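Local coordinates for immunity 23 family protein (Burkholderia dolosa AU0158, PDB 5FFP) that probably acts as the immunity protein of a contact-dependent growth inhibition system, protecting the cell from its cognate CdiA toxin, at residues 2-15 / 26-38. Residues are numbered along the deposited sequence; the frame is centred on the assembly and turned at random.
Sequences LSGNPHTFAIWCDA and NGCLGYFMGGKLV
Phe-32 is held between Pro-6 and Leu-37: Pro-6 CB lies over one face of its ring, 3.9 Å from the centroid in a CH-pi contact, and Leu-37 CD1 sits over the centre of the opposite face. Trp-12 CE3 comes within 3.5 Å of Phe-32 CE2, but the planes differ by 30° and the centroids of the Phe-32 ring and the six-membered ring of Trp-12 are 5.6 Å apart, an offset too large for a true stack. Leu-37 CD2 meets the indole at its edge. On the other face of the sheet, Phe-9 turns its edge to the face of Tyr-31 in a T-shaped pair with CE1 3.8 Å from Tyr-31 CG; chi1 of 176° swings the Phe-9 ring away from its own backbone N and across to that neighbour. Ile-11 CG1 packs alongside the tyrosine ring.

Between these layers, strands 9-15 and 26-33 run antiparallel at 174°, with paired backbone bonds at Ala-10/Phe-32, Trp-12/Gly-30 and Asp-14/Cys-28. A type I' turn from Met-33 to Lys-36 leads into the next strand, and Gly-34 N bonds Thr-8 O.

The Phe-9, Ile-11 and Tyr-31 face looks inward, onto helix 143-154 and strands 110-117 and 120-127; Phe-9 stacks with Phe-144, and Tyr-31 OH is hydrogen-bonded to Val-100 O.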
loop_
_atom_site.group_PDB
_atom_site.type_symbol
_atom_site.label_atom_id
_atom_site.label_comp_id
_atom_site.label_asym_id
_atom_site.label_seq_id
_atom_site.Cartn_x
_atom_site.Cartn_y
_atom_site.Cartn_z
ATOM N N LEU A 2 -9.569 28.085 -15.147
ATOM C CA LEU A 2 -10.642 27.452 -14.378
ATOM C C LEU A 2 -11.537 26.630 -15.290
ATOM O O LEU A 2 -12.072 27.120 -16.262
ATOM C CB LEU A 2 -11.467 28.493 -13.638
ATOM C CG LEU A 2 -12.614 28.039 -12.739
ATOM C CD1 LEU A 2 -12.203 26.955 -11.782
ATOM C CD2 LEU A 2 -13.090 29.225 -11.930
ATOM N N SER A 3 -11.607 25.342 -14.997
ATOM C CA SER A 3 -12.281 24.433 -15.855
ATOM C C SER A 3 -13.326 23.767 -14.997
ATOM O O SER A 3 -13.078 23.439 -13.839
ATOM C CB SER A 3 -11.251 23.454 -16.453
ATOM O OG SER A 3 -11.755 22.886 -17.643
ATOM N N GLY A 4 -14.501 23.582 -15.572
ATOM C CA GLY A 4 -15.635 22.986 -14.866
ATOM C C GLY A 4 -16.485 24.055 -14.184
ATOM O O GLY A 4 -16.507 25.228 -14.570
ATOM N N ASN A 5 -17.208 23.637 -13.156
ATOM C CA ASN A 5 -18.287 24.441 -12.584
ATOM C C ASN A 5 -18.191 24.369 -11.081
ATOM O O ASN A 5 -18.462 23.310 -10.502
ATOM C CB ASN A 5 -19.617 23.856 -13.039
ATOM C CG ASN A 5 -20.820 24.556 -12.422
ATOM O OD1 ASN A 5 -20.730 25.330 -11.463
ATOM N ND2 ASN A 5 -21.973 24.259 -12.980
ATOM N N PRO A 6 -17.811 25.477 -10.436
ATOM C CA PRO A 6 -17.540 25.384 -9.020
ATOM C C PRO A 6 -18.691 24.846 -8.183
ATOM O O PRO A 6 -18.440 24.385 -7.088
ATOM C CB PRO A 6 -17.253 26.817 -8.621
ATOM C CG PRO A 6 -16.669 27.395 -9.852
ATOM C CD PRO A 6 -17.394 26.760 -10.990
ATOM N N HIS A 7 -19.932 24.930 -8.655
ATOM C CA HIS A 7 -21.049 24.438 -7.850
ATOM C C HIS A 7 -21.133 22.929 -7.849
ATOM O O HIS A 7 -21.802 22.360 -6.998
ATOM C CB HIS A 7 -22.403 25.040 -8.303
ATOM C CG HIS A 7 -22.592 26.479 -7.908
ATOM N ND1 HIS A 7 -23.535 27.300 -8.492
ATOM C CD2 HIS A 7 -21.923 27.260 -7.023
ATOM C CE1 HIS A 7 -23.460 28.513 -7.961
ATOM N NE2 HIS A 7 -22.492 28.516 -7.069
ATOM N N THR A 8 -20.501 22.273 -8.812
ATOM C CA THR A 8 -20.461 20.811 -8.849
ATOM C C THR A 8 -18.984 20.353 -8.688
ATOM O O THR A 8 -18.545 20.011 -7.578
ATOM C CB THR A 8 -21.027 20.318 -10.169
ATOM O OG1 THR A 8 -20.470 21.112 -11.210
ATOM C CG2 THR A 8 -22.576 20.453 -10.216
ATOM N N PHE A 9 -18.214 20.432 -9.771
ATOM C CA PHE A 9 -16.774 20.203 -9.693
ATOM C C PHE A 9 -15.991 21.078 -10.663
ATOM O O PHE A 9 -16.320 21.174 -11.851
ATOM C CB PHE A 9 -16.443 18.719 -9.952
ATOM C CG PHE A 9 -14.983 18.438 -9.971
ATOM C CD1 PHE A 9 -14.215 18.632 -8.826
ATOM C CD2 PHE A 9 -14.343 18.062 -11.142
ATOM C CE1 PHE A 9 -12.852 18.423 -8.848
ATOM C CE2 PHE A 9 -12.975 17.835 -11.160
ATOM C CZ PHE A 9 -12.239 18.008 -10.016
ATOM N N ALA A 10 -14.941 21.707 -10.157
ATOM C CA ALA A 10 -14.048 22.462 -11.014
ATOM C C ALA A 10 -12.644 22.397 -10.469
ATOM O O ALA A 10 -12.448 22.134 -9.276
ATOM C CB ALA A 10 -14.499 23.901 -11.093
ATOM N N ILE A 11 -11.681 22.675 -11.356
ATOM C CA ILE A 11 -10.286 22.838 -10.987
ATOM C C ILE A 11 -9.899 24.226 -11.334
ATOM O O ILE A 11 -10.125 24.671 -12.470
ATOM C CB ILE A 11 -9.375 21.869 -11.766
ATOM C CG1 ILE A 11 -9.867 20.428 -11.540
ATOM C CG2 ILE A 11 -7.927 21.968 -11.269
ATOM C CD1 ILE A 11 -9.098 19.399 -12.302
ATOM N N TRP A 12 -9.292 24.909 -10.373
ATOM C CA TRP A 12 -8.769 26.217 -10.552
ATOM C C TRP A 12 -7.242 26.126 -10.403
ATOM O O TRP A 12 -6.757 25.690 -9.327
ATOM C CB TRP A 12 -9.335 27.085 -9.428
ATOM C CG TRP A 12 -9.307 28.563 -9.652
ATOM C CD1 TRP A 12 -9.025 29.212 -10.797
ATOM C CD2 TRP A 12 -9.709 29.560 -8.720
ATOM N NE1 TRP A 12 -9.152 30.567 -10.613
ATOM C CE2 TRP A 12 -9.570 30.794 -9.337
ATOM C CE3 TRP A 12 -10.118 29.523 -7.383
ATOM C CZ2 TRP A 12 -9.829 31.992 -8.683
ATOM C CZ3 TRP A 12 -10.348 30.735 -6.714
ATOM C CH2 TRP A 12 -10.210 31.933 -7.365
ATOM N N CYS A 13 -6.480 26.536 -11.422
ATOM C CA CYS A 13 -5.018 26.600 -11.269
ATOM C C CYS A 13 -4.285 27.727 -12.045
ATOM O O CYS A 13 -4.772 28.237 -13.080
ATOM C CB CYS A 13 -4.409 25.220 -11.555
ATOM S SG CYS A 13 -4.740 24.538 -13.187
ATOM N N ASP A 14 -3.173 28.204 -11.467
ATOM C CA ASP A 14 -2.337 29.189 -12.107
ATOM C C ASP A 14 -0.909 29.120 -11.560
ATOM O O ASP A 14 -0.703 29.016 -10.368
ATOM C CB ASP A 14 -2.870 30.605 -11.837
ATOM C CG ASP A 14 -3.950 31.039 -12.800
ATOM O OD1 ASP A 14 -3.690 31.118 -14.022
ATOM O OD2 ASP A 14 -5.086 31.279 -12.325
ATOM N N ALA A 15 0.048 29.273 -12.447
ATOM C CA ALA A 15 1.418 29.579 -12.136
ATOM C C ALA A 15 1.564 30.962 -11.492
ATOM O O ALA A 15 0.813 31.905 -11.811
ATOM C CB ALA A 15 2.237 29.579 -13.434
ATOM N N ASN A 26 5.252 26.919 -11.174
ATOM C CA ASN A 26 4.929 26.780 -9.759
ATOM C C ASN A 26 3.884 27.774 -9.349
ATOM O O ASN A 26 4.016 28.965 -9.640
ATOM C CB ASN A 26 6.168 27.033 -8.872
ATOM C CG ASN A 26 7.227 25.967 -9.040
ATOM O OD1 ASN A 26 6.908 24.764 -9.215
ATOM N ND2 ASN A 26 8.486 26.402 -9.071
ATOM N N GLY A 27 2.886 27.328 -8.613
ATOM C CA GLY A 27 1.749 28.193 -8.326
ATOM C C GLY A 27 0.658 27.514 -7.519
ATOM O O GLY A 27 0.941 26.811 -6.546
ATOM N N CYS A 28 -0.597 27.710 -7.914
ATOM C CA CYS A 28 -1.747 27.303 -7.090
ATOM C C CYS A 28 -2.672 26.374 -7.830
ATOM O O CYS A 28 -2.806 26.447 -9.071
ATOM C CB CYS A 28 -2.525 28.522 -6.637
ATOM S SG CYS A 28 -1.546 29.640 -5.593
ATOM N N LEU A 29 -3.260 25.460 -7.053
ATOM C CA LEU A 29 -4.203 24.507 -7.576
ATOM C C LEU A 29 -5.239 24.184 -6.517
ATOM O O LEU A 29 -4.919 23.993 -5.341
ATOM C CB LEU A 29 -3.511 23.234 -8.000
ATOM C CG LEU A 29 -4.424 22.233 -8.673
ATOM C CD1 LEU A 29 -3.696 21.528 -9.795
ATOM C CD2 LEU A 29 -4.941 21.229 -7.689
ATOM N N GLY A 30 -6.496 24.208 -6.938
ATOM C CA GLY A 30 -7.587 23.929 -6.030
ATOM C C GLY A 30 -8.649 23.173 -6.769
ATOM O O GLY A 30 -8.742 23.282 -7.974
ATOM N N TYR A 31 -9.401 22.396 -6.028
ATOM C CA TYR A 31 -10.616 21.728 -6.473
ATOM C C TYR A 31 -11.788 22.462 -5.778
ATOM O O TYR A 31 -11.775 22.645 -4.535
ATOM C CB TYR A 31 -10.634 20.285 -5.978
ATOM C CG TYR A 31 -9.826 19.261 -6.721
ATOM C CD1 TYR A 31 -8.906 19.601 -7.706
ATOM C CD2 TYR A 31 -9.939 17.950 -6.386
ATOM C CE1 TYR A 31 -8.160 18.645 -8.364
ATOM C CE2 TYR A 31 -9.191 16.992 -7.028
ATOM C CZ TYR A 31 -8.293 17.355 -8.013
ATOM O OH TYR A 31 -7.575 16.358 -8.646
ATOM N N PHE A 32 -12.766 22.901 -6.565
ATOM C CA PHE A 32 -14.090 23.285 -6.036
ATOM C C PHE A 32 -14.984 22.042 -6.080
ATOM O O PHE A 32 -15.091 21.374 -7.105
ATOM C CB PHE A 32 -14.788 24.315 -6.914
ATOM C CG PHE A 32 -14.327 25.705 -6.724
ATOM C CD1 PHE A 32 -14.852 26.478 -5.726
ATOM C CD2 PHE A 32 -13.430 26.263 -7.606
ATOM C CE1 PHE A 32 -14.425 27.784 -5.558
ATOM C CE2 PHE A 32 -12.984 27.557 -7.456
ATOM C CZ PHE A 32 -13.489 28.331 -6.432
HETATM N N MSE A 33 -15.636 21.762 -4.968
HETATM C CA MSE A 33 -16.482 20.595 -4.854
HETATM C C MSE A 33 -17.723 21.052 -4.127
HETATM O O MSE A 33 -17.653 21.503 -2.963
HETATM C CB MSE A 33 -15.709 19.513 -4.103
HETATM C CG MSE A 33 -14.306 19.289 -4.670
HETATM SE SE MSE A 33 -13.440 17.873 -3.606
HETATM C CE MSE A 33 -12.877 18.989 -2.075
ATOM N N GLY A 34 -18.857 20.988 -4.830
ATOM C CA GLY A 34 -20.162 21.495 -4.325
ATOM C C GLY A 34 -20.094 22.868 -3.721
ATOM O O GLY A 34 -20.686 23.125 -2.673
ATOM N N GLY A 35 -19.297 23.734 -4.342
ATOM C CA GLY A 35 -19.086 25.103 -3.864
ATOM C C GLY A 35 -17.973 25.319 -2.860
ATOM O O GLY A 35 -17.573 26.466 -2.615
ATOM N N LYS A 36 -17.471 24.243 -2.264
ATOM C CA LYS A 36 -16.388 24.344 -1.314
ATOM C C LYS A 36 -15.076 24.261 -2.072
ATOM O O LYS A 36 -14.990 23.574 -3.098
ATOM C CB LYS A 36 -16.516 23.222 -0.283
ATOM C CG LYS A 36 -15.443 23.244 0.800
ATOM C CD LYS A 36 -15.880 22.477 2.057
ATOM C CE LYS A 36 -14.926 22.678 3.244
ATOM N NZ LYS A 36 -13.590 22.090 2.993
ATOM N N LEU A 37 -14.054 24.967 -1.579
ATOM C CA LEU A 37 -12.728 24.994 -2.221
ATOM C C LEU A 37 -11.660 24.456 -1.272
ATOM O O LEU A 37 -11.543 24.890 -0.126
ATOM C CB LEU A 37 -12.359 26.415 -2.643
ATOM C CG LEU A 37 -11.016 26.641 -3.376
ATOM C CD1 LEU A 37 -11.008 25.949 -4.720
ATOM C CD2 LEU A 37 -10.714 28.125 -3.557
ATOM N N VAL A 38 -10.891 23.487 -1.759
ATOM C CA VAL A 38 -9.678 23.048 -1.085
ATOM C C VAL A 38 -8.540 23.347 -2.047
ATOM O O VAL A 38 -8.629 23.081 -3.241
ATOM C CB VAL A 38 -9.749 21.562 -0.648
ATOM C CG1 VAL A 38 -10.909 21.338 0.312
ATOM C CG2 VAL A 38 -9.889 20.627 -1.840
#